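Local coordinates for protein probable thioesterase (Thermus thermophilus, PDB 1Z54) that probably hydrolyses fatty acyl-CoA thioesters, as a hot-dog-fold member of the 4-hydroxybenzoyl-CoA thioesterase family, at residues E48-F53 / R117-I122; V52-V57 / H107-G112; I7-A12 / E71-R76; M17-H22 / R64-F69; M1-R6 / V34-R39. One frame throughout, in Å; residues are numbered along the deposited sequence.

The five contacts fall at the ends and both margins of a hot-dog fold, an antiparallel sheet that packs against helix 24-39. Contacts 2 and 3 are strand pairings held by backbone hydrogen bonds at opposite margins of the same sheet; contact 5 shares strand 3-8 with contact 3 and joins it to the helix through T5, D35 and R39, beside the F36 ring. Contact 1 shares V52 and F53 with contact 2 and adds a salt bridge to a small apolar patch. Contact 4, nested in the chain loop closed by contact 3, joins two irregular loops by one direct hydrogen bond and a water. All are partly buried; contact 5 lies nearest the chain's centre and contact 4 furthest, and exposed arginines mark contacts 1 and 5.

Contact 1 (E48-F53 / R117-I122); sequences EARGVF and RIPEDI
R50 and D121 meet on the solvent side in a two-pronged salt bridge, the guanidinium presented end-on to the carboxylate. R50 NH1 donates to D121 OD2 over 3.0 Å in an almost straight bond (171°), and R50 NH2 reaches the syn lone pair of D121 OD1 at 2.7 Å. The two planes are 44° apart, so the grip is twisted rather than flat. A chi1 of 68° sets the D121 carboxylate between its own backbone N and carbonyl carbon, and OD2 there also accepts a weak bond from I122 N in the first turn of the helix. Beside this more exposed salt bridge, V52, P119 and I122 pack closely. I122 CD1 covers one face of the R50 guanidinium, offset toward its rim, while the NH1/NH2 edge binds the carboxylate. The same I122 CD1 touches V52 CG1 at 4.0 Å, and V52 CG1 lies 4.1 Å from P119 CG. The contact joins the end of helix 44-48, closed by a Schellman motif at G51, to the start of helix 120-129, where P119 is the N-cap residue. V52 and I122 both rest on V47 of helix 44-48, and V52 and P119 on C109 of strand 98-111.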
# COMPACT_ATOMS: atom_id res chain seq x y z
N GLU A 48 19.10 -11.93 2.16
CA GLU A 48 18.50 -12.34 0.88
C GLU A 48 19.53 -12.29 -0.25
O GLU A 48 19.39 -12.98 -1.26
CB GLU A 48 17.31 -11.44 0.51
CG GLU A 48 16.13 -11.51 1.46
CD GLU A 48 14.80 -11.23 0.76
OE1 GLU A 48 14.79 -10.40 -0.17
OE2 GLU A 48 13.78 -11.85 1.14
N ALA A 49 20.57 -11.48 -0.07
CA ALA A 49 21.62 -11.36 -1.07
C ALA A 49 22.46 -12.64 -1.11
O ALA A 49 23.22 -12.86 -2.04
CB ALA A 49 22.51 -10.15 -0.75
N ARG A 50 22.30 -13.47 -0.08
CA ARG A 50 23.02 -14.74 0.01
C ARG A 50 22.07 -15.85 -0.40
O ARG A 50 22.39 -17.03 -0.28
CB ARG A 50 23.48 -14.99 1.45
CG ARG A 50 24.53 -14.05 1.97
CD ARG A 50 24.64 -14.14 3.49
NE ARG A 50 24.68 -15.52 3.96
CZ ARG A 50 24.94 -15.89 5.21
NH1 ARG A 50 24.94 -17.17 5.55
NH2 ARG A 50 25.21 -14.97 6.13
N GLY A 51 20.89 -15.46 -0.87
CA GLY A 51 19.90 -16.43 -1.27
C GLY A 51 19.23 -17.07 -0.06
O GLY A 51 18.88 -18.25 -0.09
N VAL A 52 19.07 -16.30 1.01
CA VAL A 52 18.44 -16.80 2.23
C VAL A 52 17.21 -15.95 2.52
O VAL A 52 17.29 -14.73 2.52
CB VAL A 52 19.41 -16.73 3.43
CG1 VAL A 52 18.79 -17.40 4.64
CG2 VAL A 52 20.74 -17.40 3.07
N PHE A 53 16.08 -16.59 2.79
CA PHE A 53 14.84 -15.85 3.04
C PHE A 53 14.09 -16.33 4.28
O PHE A 53 14.19 -17.49 4.67
CB PHE A 53 13.91 -15.96 1.83
CG PHE A 53 14.60 -15.71 0.52
CD1 PHE A 53 14.77 -14.42 0.04
CD2 PHE A 53 15.12 -16.78 -0.22
CE1 PHE A 53 15.44 -14.18 -1.17
CE2 PHE A 53 15.79 -16.55 -1.42
CZ PHE A 53 15.95 -15.25 -1.90
N ARG A 117 17.05 -25.74 6.49
CA ARG A 117 17.51 -25.32 7.81
C ARG A 117 18.16 -23.95 7.69
O ARG A 117 18.69 -23.60 6.63
CB ARG A 117 18.54 -26.31 8.37
CG ARG A 117 18.12 -27.77 8.37
CD ARG A 117 19.16 -28.62 9.10
NE ARG A 117 20.53 -28.24 8.74
CZ ARG A 117 21.05 -28.35 7.52
NH1 ARG A 117 20.32 -28.84 6.52
NH2 ARG A 117 22.30 -27.97 7.30
N ILE A 118 18.11 -23.18 8.76
CA ILE A 118 18.72 -21.86 8.79
C ILE A 118 20.24 -22.05 8.76
O ILE A 118 20.79 -22.78 9.58
CB ILE A 118 18.35 -21.11 10.08
CG1 ILE A 118 16.84 -20.89 10.12
CG2 ILE A 118 19.11 -19.80 10.16
CD1 ILE A 118 16.33 -20.33 11.43
N PRO A 119 20.94 -21.42 7.80
CA PRO A 119 22.40 -21.57 7.75
C PRO A 119 23.06 -21.32 9.10
O PRO A 119 22.65 -20.45 9.86
CB PRO A 119 22.82 -20.56 6.67
CG PRO A 119 21.64 -19.62 6.56
CD PRO A 119 20.46 -20.53 6.74
N GLU A 120 24.10 -22.10 9.39
CA GLU A 120 24.83 -22.03 10.66
C GLU A 120 25.15 -20.66 11.23
O GLU A 120 24.80 -20.37 12.37
CB GLU A 120 26.12 -22.84 10.55
CG GLU A 120 25.90 -24.32 10.35
CD GLU A 120 24.97 -24.91 11.39
OE1 GLU A 120 25.14 -24.58 12.59
OE2 GLU A 120 24.07 -25.69 11.02
N ASP A 121 25.83 -19.82 10.46
CA ASP A 121 26.19 -18.50 10.96
C ASP A 121 24.99 -17.65 11.38
O ASP A 121 25.08 -16.88 12.33
CB ASP A 121 27.03 -17.73 9.93
CG ASP A 121 26.23 -17.35 8.69
OD1 ASP A 121 26.62 -16.37 8.03
OD2 ASP A 121 25.24 -18.04 8.38
N ILE A 122 23.88 -17.80 10.67
CA ILE A 122 22.68 -17.04 11.01
C ILE A 122 21.99 -17.67 12.23
O ILE A 122 21.46 -16.96 13.10
CB ILE A 122 21.68 -17.01 9.83
CG1 ILE A 122 22.30 -16.24 8.66
CG2 ILE A 122 20.37 -16.37 10.27
CD1 ILE A 122 21.45 -16.25 7.38

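Contact 2 (V52-V57 / H107-G112); sequences VFFPVV and HLCQVG
F53 and Q110 form the hydrogen-bonded pair of this antiparallel ladder: F53 N gives to Q110 O at 2.6 Å, and Q110 N returns a bond to F53 O at 2.8 Å. V52 with V111 and V56 with H107 are non-hydrogen-bonded pairs of the same ladder. Between them P55 faces L108. L108 N bonds P55 O at 3.3 Å, but proline has no N-H to answer, and P55 CD lies 3.3 Å from L108 O instead. CA-H...O contacts fill in along the ladder, among them C109 CA to F53 O. The side-chain contacts fall into groups. C109 SG is 3.9 Å from F54 CE2 in an oblique sulfur-aromatic contact, and V52 CG1 touches the same sulfur. On the face that carries V52, V56 and H107, a V56 methyl is set obliquely to the H107 imidazole, CG2 to NE2 being 3.6 Å; on the face of F53 and Q110 their CB atoms meet. At the corner the V57 and L108 side chains cross at about a right angle, V57 CG1 lying 3.5 Å from L108 CG. The chemistry implies a ladder that loses one bond at P55, for want of an N-H, and picks up again at V56.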
# COMPACT_ATOMS: atom_id res chain seq x y z
N VAL A 52 19.07 -16.30 1.01
CA VAL A 52 18.44 -16.80 2.23
C VAL A 52 17.21 -15.95 2.52
O VAL A 52 17.29 -14.73 2.52
CB VAL A 52 19.41 -16.73 3.43
CG1 VAL A 52 18.79 -17.40 4.64
CG2 VAL A 52 20.74 -17.40 3.07
N PHE A 53 16.08 -16.59 2.79
CA PHE A 53 14.84 -15.85 3.04
C PHE A 53 14.09 -16.33 4.28
O PHE A 53 14.19 -17.49 4.67
CB PHE A 53 13.91 -15.96 1.83
CG PHE A 53 14.60 -15.71 0.52
CD1 PHE A 53 14.77 -14.42 0.04
CD2 PHE A 53 15.12 -16.78 -0.22
CE1 PHE A 53 15.44 -14.18 -1.17
CE2 PHE A 53 15.79 -16.55 -1.42
CZ PHE A 53 15.95 -15.25 -1.90
N PHE A 54 13.33 -15.43 4.88
CA PHE A 54 12.51 -15.73 6.04
C PHE A 54 11.07 -15.42 5.68
O PHE A 54 10.47 -14.50 6.25
CB PHE A 54 12.92 -14.87 7.24
CG PHE A 54 14.27 -15.21 7.79
CD1 PHE A 54 15.08 -14.23 8.34
CD2 PHE A 54 14.74 -16.52 7.78
CE1 PHE A 54 16.33 -14.53 8.86
CE2 PHE A 54 15.99 -16.84 8.29
CZ PHE A 54 16.78 -15.84 8.83
N PRO A 55 10.49 -16.15 4.72
CA PRO A 55 9.10 -15.88 4.35
C PRO A 55 8.12 -16.12 5.50
O PRO A 55 8.36 -16.98 6.37
CB PRO A 55 8.87 -16.82 3.17
CG PRO A 55 9.75 -17.98 3.51
CD PRO A 55 11.02 -17.30 3.97
N VAL A 56 7.04 -15.36 5.50
CA VAL A 56 5.99 -15.44 6.51
C VAL A 56 5.05 -16.60 6.20
O VAL A 56 4.51 -16.68 5.10
CB VAL A 56 5.15 -14.14 6.53
CG1 VAL A 56 3.99 -14.27 7.53
CG2 VAL A 56 6.04 -12.95 6.88
N VAL A 57 4.88 -17.51 7.15
CA VAL A 57 3.97 -18.63 6.93
C VAL A 57 2.69 -18.42 7.73
O VAL A 57 1.67 -19.03 7.45
CB VAL A 57 4.61 -19.98 7.30
CG1 VAL A 57 5.72 -20.29 6.33
CG2 VAL A 57 5.12 -19.95 8.73
N HIS A 107 7.79 -17.82 10.73
CA HIS A 107 8.55 -17.89 9.49
C HIS A 107 9.22 -19.24 9.28
O HIS A 107 9.50 -19.97 10.23
CB HIS A 107 9.67 -16.85 9.47
CG HIS A 107 9.21 -15.43 9.58
ND1 HIS A 107 8.75 -14.89 10.76
CD2 HIS A 107 9.19 -14.43 8.67
CE1 HIS A 107 8.47 -13.61 10.58
NE2 HIS A 107 8.73 -13.31 9.32
N LEU A 108 9.48 -19.56 8.02
CA LEU A 108 10.21 -20.76 7.67
C LEU A 108 11.45 -20.14 7.05
O LEU A 108 11.49 -18.92 6.83
CB LEU A 108 9.46 -21.59 6.62
CG LEU A 108 8.35 -22.52 7.12
CD1 LEU A 108 7.80 -23.30 5.93
CD2 LEU A 108 8.89 -23.49 8.18
N CYS A 109 12.46 -20.94 6.77
CA CYS A 109 13.67 -20.40 6.16
C CYS A 109 13.80 -20.98 4.77
O CYS A 109 13.74 -22.20 4.59
CB CYS A 109 14.91 -20.74 6.99
SG CYS A 109 16.46 -20.09 6.28
N GLN A 110 13.98 -20.11 3.79
CA GLN A 110 14.12 -20.55 2.41
C GLN A 110 15.50 -20.21 1.89
O GLN A 110 15.96 -19.07 2.00
CB GLN A 110 13.05 -19.88 1.55
CG GLN A 110 13.00 -20.38 0.11
CD GLN A 110 11.88 -19.72 -0.68
OE1 GLN A 110 10.71 -19.75 -0.28
NE2 GLN A 110 12.22 -19.11 -1.81
N VAL A 111 16.17 -21.21 1.34
CA VAL A 111 17.50 -21.01 0.77
C VAL A 111 17.51 -21.60 -0.63
O VAL A 111 17.39 -22.81 -0.81
CB VAL A 111 18.59 -21.69 1.65
CG1 VAL A 111 18.17 -23.09 2.01
CG2 VAL A 111 19.91 -21.73 0.91
N GLY A 112 17.62 -20.73 -1.63
CA GLY A 112 17.62 -21.20 -3.01
C GLY A 112 16.34 -21.90 -3.41
O GLY A 112 16.34 -23.07 -3.79

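Contact 3 (I7-A12 / E71-R76); sequences IKVRYA and EVVEVR
I7 carries its CG1 anti to the carbonyl carbon (chi1 -66°) and continues extended through chi2 (179°), which brings I7 CD1 to V75 CG2 at 4.2 Å. V73, with a similar chi1 of -65°, sets CG2 between its backbone N and carbonyl carbon, which brings this methyl against I7: V73 CG2 is 3.7 Å from I7 CB and 3.3 Å from I7 O. I7 and V73 are partners in the antiparallel ladder, a hydrogen-bonded pair: I7 N donates to V73 O over 2.7 Å, and V73 N to I7 O over 2.8 Å. K8 and V72 follow as a non-hydrogen-bonded pair, their side chains turned to the other face of the sheet, where V72 CG2 lies beside K8 CB and CG. One step on, past the end of the regular strand, V9 N still binds E71 O at 3.1 Å. A water bridges the two segments beyond the last ladder pair, donating to V9 O at 2.7 Å and to E71 O at 2.8 Å, so the E71 carbonyl is gripped twice. The charged ends are paired outside the ladder: K8 NZ forms a salt bridge with D35 of the third subunit, and E71 OE2 with R95. The pairing joins edge strand 3-8 to strand 72-82. On the face that carries I7 and V73, I7 packs against Y28 and A31 of helix 24-39 and V73 against V93 of strand 86-95; V9 and V75 also meet the helix, at Y28 and A32.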
# COMPACT_ATOMS: atom_id res chain seq x y z
N ILE A 7 8.00 4.15 14.86
CA ILE A 7 7.43 4.37 13.53
C ILE A 7 6.45 5.53 13.53
O ILE A 7 5.44 5.50 14.23
CB ILE A 7 6.71 3.09 13.03
CG1 ILE A 7 7.72 1.96 12.82
CG2 ILE A 7 5.97 3.37 11.73
CD1 ILE A 7 7.11 0.65 12.35
N LYS A 8 6.75 6.55 12.74
CA LYS A 8 5.87 7.70 12.63
C LYS A 8 4.76 7.35 11.63
O LYS A 8 5.04 7.04 10.47
CB LYS A 8 6.65 8.92 12.14
CG LYS A 8 5.83 10.20 12.03
CD LYS A 8 6.73 11.37 11.65
CE LYS A 8 5.95 12.64 11.41
NZ LYS A 8 6.85 13.82 11.23
N VAL A 9 3.51 7.40 12.08
CA VAL A 9 2.39 7.08 11.21
C VAL A 9 2.36 7.98 9.98
O VAL A 9 2.56 9.19 10.08
CB VAL A 9 1.04 7.21 11.93
CG1 VAL A 9 -0.11 6.98 10.93
CG2 VAL A 9 0.96 6.19 13.06
N ARG A 10 2.12 7.38 8.83
CA ARG A 10 2.04 8.13 7.59
C ARG A 10 0.57 8.34 7.21
O ARG A 10 -0.27 7.47 7.43
CB ARG A 10 2.82 7.39 6.49
CG ARG A 10 4.25 7.93 6.33
CD ARG A 10 5.37 6.88 6.43
NE ARG A 10 5.38 5.95 5.32
CZ ARG A 10 6.48 5.36 4.84
NH1 ARG A 10 6.38 4.52 3.82
NH2 ARG A 10 7.67 5.63 5.35
N TYR A 11 0.28 9.53 6.67
CA TYR A 11 -1.08 9.90 6.28
C TYR A 11 -1.72 8.82 5.40
O TYR A 11 -2.86 8.42 5.61
CB TYR A 11 -1.05 11.23 5.52
CG TYR A 11 -2.40 11.91 5.44
CD1 TYR A 11 -2.90 12.63 6.52
CD2 TYR A 11 -3.19 11.80 4.29
CE1 TYR A 11 -4.16 13.23 6.46
CE2 TYR A 11 -4.45 12.39 4.22
CZ TYR A 11 -4.93 13.10 5.31
OH TYR A 11 -6.18 13.67 5.27
N ALA A 12 -0.96 8.36 4.40
CA ALA A 12 -1.44 7.33 3.48
C ALA A 12 -1.91 6.05 4.17
O ALA A 12 -2.70 5.30 3.61
CB ALA A 12 -0.33 6.99 2.48
N GLU A 71 0.71 10.70 15.26
CA GLU A 71 1.36 9.96 16.34
C GLU A 71 2.57 9.16 15.87
O GLU A 71 2.78 8.96 14.67
CB GLU A 71 0.38 8.99 17.00
CG GLU A 71 -0.87 9.63 17.58
CD GLU A 71 -1.92 8.60 17.99
OE1 GLU A 71 -2.92 8.97 18.63
OE2 GLU A 71 -1.74 7.40 17.65
N VAL A 72 3.35 8.69 16.84
CA VAL A 72 4.52 7.86 16.60
C VAL A 72 4.28 6.61 17.42
O VAL A 72 3.86 6.69 18.57
CB VAL A 72 5.82 8.56 17.07
CG1 VAL A 72 6.98 7.59 16.98
CG2 VAL A 72 6.10 9.79 16.19
N VAL A 73 4.51 5.44 16.84
CA VAL A 73 4.30 4.20 17.57
C VAL A 73 5.59 3.46 17.80
O VAL A 73 6.55 3.59 17.03
CB VAL A 73 3.34 3.22 16.83
CG1 VAL A 73 1.96 3.81 16.72
CG2 VAL A 73 3.91 2.89 15.45
N GLU A 74 5.61 2.68 18.87
CA GLU A 74 6.77 1.88 19.22
C GLU A 74 6.42 0.42 19.08
O GLU A 74 5.39 -0.04 19.58
CB GLU A 74 7.22 2.18 20.66
CG GLU A 74 7.88 3.54 20.82
CD GLU A 74 8.43 3.76 22.21
OE1 GLU A 74 9.18 4.75 22.39
OE2 GLU A 74 8.11 2.97 23.12
N VAL A 75 7.27 -0.31 18.36
CA VAL A 75 7.05 -1.72 18.14
C VAL A 75 8.16 -2.50 18.81
O VAL A 75 9.33 -2.38 18.45
CB VAL A 75 7.03 -2.07 16.65
CG1 VAL A 75 6.70 -3.54 16.48
CG2 VAL A 75 6.01 -1.19 15.94
N ARG A 76 7.77 -3.29 19.80
CA ARG A 76 8.71 -4.10 20.56
C ARG A 76 8.71 -5.50 19.97
O ARG A 76 7.66 -6.13 19.87
CB ARG A 76 8.29 -4.13 22.03
CG ARG A 76 8.27 -2.74 22.66
CD ARG A 76 7.45 -2.71 23.95
NE ARG A 76 7.96 -3.63 24.96
CZ ARG A 76 7.47 -3.72 26.20
NH1 ARG A 76 8.00 -4.58 27.06
NH2 ARG A 76 6.46 -2.94 26.58
O HOH W 1 2.20 10.49 12.43

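Contact 4 (M17-H22 / R64-F69); sequences MGVVHH and RAPARF
V19 and V20 lay two residues of irregular chain against P66 and A67, joining two loops at one end of the hot-dog fold: the one leading into helix 24-39 and the one between strands 52-63 and 72-82. V19, the residue most buried by the contact, sets CG1 anti to its carbonyl carbon (chi1 -62°) and presses it on the P66 ring; V19 CG1 to P66 CB is 3.5 Å, tighter than ordinary van der Waals packing. The next two residues pair through the backbone. V20 N donates to A67 O at 3.1 Å, approaching from 32° out of the carbonyl plane, and the same oxygen takes a longer CA-H...O contact from V19 CA. V20 CG2 then comes down on A67 CB at 3.6 Å, an apolar touch next to the polar one. V20 also packs on Y25 and Y28 of helix 24-39, and A67 on L100 of strand 98-111, which places this half of the contact inside the protein. R68 runs extended past G18, R68 CG lying 3.8 Å from G18 O. G18 O accepts a hydrogen bond of 2.6 Å from a water, whose oxygen accepts from F69 N at 2.9 Å.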
# COMPACT_ATOMS: atom_id res chain seq x y z
N MET A 17 -12.20 5.58 8.66
CA MET A 17 -12.62 5.69 10.05
C MET A 17 -11.63 6.58 10.82
O MET A 17 -11.79 6.83 12.02
CB MET A 17 -12.75 4.29 10.70
CG MET A 17 -14.06 3.51 10.32
SD MET A 17 -14.23 1.82 11.09
CE MET A 17 -15.05 2.22 12.69
N GLY A 18 -10.60 7.05 10.12
CA GLY A 18 -9.61 7.93 10.73
C GLY A 18 -8.53 7.27 11.58
O GLY A 18 -7.97 7.91 12.48
N VAL A 19 -8.24 6.01 11.31
CA VAL A 19 -7.21 5.29 12.05
C VAL A 19 -6.30 4.54 11.07
O VAL A 19 -6.61 4.46 9.88
CB VAL A 19 -7.84 4.29 13.04
CG1 VAL A 19 -8.68 5.04 14.07
CG2 VAL A 19 -8.68 3.27 12.29
N VAL A 20 -5.18 4.03 11.56
CA VAL A 20 -4.27 3.28 10.69
C VAL A 20 -5.03 2.04 10.26
O VAL A 20 -5.59 1.32 11.10
CB VAL A 20 -2.99 2.85 11.43
CG1 VAL A 20 -2.19 1.89 10.57
CG2 VAL A 20 -2.15 4.08 11.79
N HIS A 21 -5.07 1.78 8.96
CA HIS A 21 -5.80 0.62 8.46
C HIS A 21 -5.18 -0.67 9.00
O HIS A 21 -3.95 -0.81 9.03
CB HIS A 21 -5.82 0.61 6.94
CG HIS A 21 -6.76 -0.40 6.36
ND1 HIS A 21 -6.34 -1.64 5.92
CD2 HIS A 21 -8.10 -0.36 6.17
CE1 HIS A 21 -7.39 -2.31 5.47
NE2 HIS A 21 -8.47 -1.56 5.61
N HIS A 22 -6.02 -1.61 9.41
CA HIS A 22 -5.53 -2.85 9.98
C HIS A 22 -4.51 -3.62 9.13
O HIS A 22 -3.70 -4.38 9.69
CB HIS A 22 -6.70 -3.75 10.37
CG HIS A 22 -7.55 -4.19 9.22
ND1 HIS A 22 -7.36 -5.39 8.58
CD2 HIS A 22 -8.59 -3.59 8.60
CE1 HIS A 22 -8.25 -5.52 7.62
NE2 HIS A 22 -9.01 -4.44 7.61
N ARG A 64 -6.11 -3.64 19.84
CA ARG A 64 -6.70 -3.19 21.11
C ARG A 64 -7.12 -1.72 21.09
O ARG A 64 -8.18 -1.37 21.61
CB ARG A 64 -5.69 -3.40 22.25
CG ARG A 64 -5.07 -4.80 22.32
CD ARG A 64 -6.07 -5.84 22.77
NE ARG A 64 -5.41 -7.09 23.16
CZ ARG A 64 -6.04 -8.13 23.71
NH1 ARG A 64 -5.36 -9.22 24.03
NH2 ARG A 64 -7.34 -8.07 23.95
N ALA A 65 -6.27 -0.87 20.53
CA ALA A 65 -6.53 0.56 20.45
C ALA A 65 -5.90 1.04 19.15
O ALA A 65 -4.86 0.53 18.74
CB ALA A 65 -5.92 1.30 21.66
N PRO A 66 -6.50 2.05 18.52
CA PRO A 66 -5.95 2.55 17.26
C PRO A 66 -4.77 3.51 17.32
O PRO A 66 -4.52 4.14 18.34
CB PRO A 66 -7.16 3.20 16.60
CG PRO A 66 -7.84 3.83 17.79
CD PRO A 66 -7.75 2.74 18.86
N ALA A 67 -4.06 3.57 16.21
CA ALA A 67 -2.93 4.47 16.04
C ALA A 67 -3.50 5.52 15.09
O ALA A 67 -4.40 5.22 14.30
CB ALA A 67 -1.75 3.75 15.40
N ARG A 68 -3.01 6.75 15.16
CA ARG A 68 -3.52 7.80 14.29
C ARG A 68 -2.42 8.65 13.65
O ARG A 68 -1.29 8.70 14.15
CB ARG A 68 -4.44 8.73 15.07
CG ARG A 68 -5.71 8.09 15.59
CD ARG A 68 -6.72 9.15 16.00
NE ARG A 68 -7.99 8.56 16.42
CZ ARG A 68 -8.17 7.92 17.57
NH1 ARG A 68 -7.18 7.80 18.44
NH2 ARG A 68 -9.36 7.39 17.86
N PHE A 69 -2.77 9.30 12.55
CA PHE A 69 -1.83 10.19 11.88
C PHE A 69 -1.54 11.31 12.86
O PHE A 69 -2.46 11.87 13.47
CB PHE A 69 -2.43 10.78 10.61
CG PHE A 69 -1.57 11.83 9.98
CD1 PHE A 69 -1.98 13.16 9.93
CD2 PHE A 69 -0.32 11.49 9.45
CE1 PHE A 69 -1.16 14.14 9.37
CE2 PHE A 69 0.51 12.47 8.89
CZ PHE A 69 0.09 13.80 8.85
O HOH W 2 -5.43 8.40 11.98

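Contact 5 (M1-R6 / V34-R39); sequences MESVTR and VDFLER
D35 OD2 is gripped by T5 from the strand and by R39 from its own helix. T5 OG1, held anti to the T5 carbonyl carbon (chi1 -53°), donates to D35 OD2 at 3.0 Å and is met by the anti lone pair of OD2, the one away from the other carboxylate oxygen; R39 NH2, one helical turn along, adds a weak salt-bridge bond to D35 OD2 at 3.4 Å. R39 NH2 also reaches across to the edge strand and donates to V4 O at 2.8 Å, a bond kept weak by its bent geometry (130°). One guanidinium nitrogen therefore serves both a helix carboxylate and a strand carbonyl. S3 CB lies over one face of the R39 guanidinium, near the NH2 end, 3.4 Å above the plane. S3 OG meets the edge of the F36 ring, 3.2 Å from F36 CD2, and E2 CB meets the same ring's edge at F36 CE2, 4.0 Å away. The strand 3-6 and helix 34-39 axes approach to 8.4 Å at 128°, placing the helix's C-terminal end across the start of the edge strand. F36 also rests on T77 of strand 72-82 and on L129 of helix 120-129, and is buried. Two weak bonds and one hydroxyl bond make a small polar network beside the buried F36; R39 and T5 would both tend to stabilise the negative charge of D35.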
# COMPACT_ATOMS: atom_id res chain seq x y z
N MET A 1 10.41 -7.75 24.96
CA MET A 1 10.97 -6.37 24.96
C MET A 1 12.48 -6.36 24.70
O MET A 1 13.26 -5.87 25.51
CB MET A 1 10.67 -5.69 26.30
CG MET A 1 11.31 -4.32 26.47
SD MET A 1 11.06 -3.26 25.04
CE MET A 1 10.21 -1.86 25.78
N GLU A 2 12.88 -6.92 23.56
CA GLU A 2 14.29 -6.96 23.20
C GLU A 2 14.66 -5.69 22.44
O GLU A 2 15.45 -4.88 22.92
CB GLU A 2 14.61 -8.20 22.36
CG GLU A 2 14.58 -9.51 23.14
CD GLU A 2 15.75 -9.65 24.09
OE1 GLU A 2 16.91 -9.68 23.62
OE2 GLU A 2 15.52 -9.73 25.32
N SER A 3 14.08 -5.51 21.25
CA SER A 3 14.38 -4.32 20.46
C SER A 3 13.11 -3.49 20.28
O SER A 3 12.00 -4.01 20.28
CB SER A 3 14.93 -4.69 19.09
OG SER A 3 13.89 -5.13 18.22
N VAL A 4 13.28 -2.18 20.13
CA VAL A 4 12.15 -1.29 19.94
C VAL A 4 12.32 -0.46 18.67
O VAL A 4 13.36 0.15 18.44
CB VAL A 4 11.98 -0.34 21.14
CG1 VAL A 4 10.75 0.54 20.94
CG2 VAL A 4 11.85 -1.15 22.42
N THR A 5 11.28 -0.44 17.85
CA THR A 5 11.31 0.31 16.60
C THR A 5 10.27 1.41 16.62
O THR A 5 9.08 1.14 16.74
CB THR A 5 11.02 -0.61 15.40
OG1 THR A 5 11.90 -1.74 15.44
CG2 THR A 5 11.21 0.14 14.09
N ARG A 6 10.72 2.65 16.48
CA ARG A 6 9.79 3.78 16.46
C ARG A 6 9.31 4.01 15.03
O ARG A 6 10.10 4.05 14.09
CB ARG A 6 10.47 5.04 17.01
CG ARG A 6 10.78 4.96 18.50
CD ARG A 6 11.45 6.23 19.01
NE ARG A 6 10.61 7.41 18.77
CZ ARG A 6 10.91 8.64 19.18
NH1 ARG A 6 10.09 9.64 18.92
NH2 ARG A 6 12.04 8.86 19.86
N VAL A 34 12.67 -6.32 10.65
CA VAL A 34 13.84 -5.97 9.86
C VAL A 34 14.88 -5.20 10.70
O VAL A 34 16.09 -5.43 10.59
CB VAL A 34 13.42 -5.13 8.63
CG1 VAL A 34 14.60 -4.35 8.09
CG2 VAL A 34 12.83 -6.05 7.56
N ASP A 35 14.39 -4.28 11.52
CA ASP A 35 15.25 -3.48 12.39
C ASP A 35 15.92 -4.41 13.42
O ASP A 35 17.11 -4.29 13.70
CB ASP A 35 14.40 -2.41 13.07
CG ASP A 35 15.22 -1.43 13.90
OD1 ASP A 35 16.32 -1.04 13.47
OD2 ASP A 35 14.74 -1.04 14.98
N PHE A 36 15.14 -5.34 13.96
CA PHE A 36 15.62 -6.31 14.94
C PHE A 36 16.79 -7.10 14.34
O PHE A 36 17.88 -7.18 14.93
CB PHE A 36 14.47 -7.23 15.33
CG PHE A 36 14.84 -8.34 16.29
CD1 PHE A 36 15.45 -9.50 15.84
CD2 PHE A 36 14.52 -8.24 17.64
CE1 PHE A 36 15.74 -10.54 16.71
CE2 PHE A 36 14.80 -9.28 18.53
CZ PHE A 36 15.41 -10.43 18.07
N LEU A 37 16.55 -7.67 13.16
CA LEU A 37 17.57 -8.45 12.47
C LEU A 37 18.81 -7.62 12.16
O LEU A 37 19.93 -8.12 12.29
CB LEU A 37 16.99 -9.02 11.18
CG LEU A 37 16.07 -10.23 11.36
CD1 LEU A 37 15.39 -10.55 10.05
CD2 LEU A 37 16.89 -11.43 11.84
N GLU A 38 18.63 -6.37 11.75
CA GLU A 38 19.78 -5.53 11.46
C GLU A 38 20.59 -5.30 12.74
O GLU A 38 21.79 -5.56 12.79
CB GLU A 38 19.32 -4.20 10.85
CG GLU A 38 20.40 -3.15 10.69
CD GLU A 38 19.96 -1.98 9.82
OE1 GLU A 38 20.15 -2.04 8.59
OE2 GLU A 38 19.41 -0.99 10.36
N ARG A 39 19.92 -4.81 13.78
CA ARG A 39 20.57 -4.54 15.06
C ARG A 39 21.34 -5.74 15.58
O ARG A 39 22.34 -5.59 16.29
CB ARG A 39 19.53 -4.08 16.08
CG ARG A 39 18.87 -2.78 15.68
CD ARG A 39 17.59 -2.49 16.45
NE ARG A 39 17.82 -2.19 17.86
CZ ARG A 39 16.87 -1.73 18.67
NH1 ARG A 39 17.14 -1.48 19.95
NH2 ARG A 39 15.65 -1.52 18.21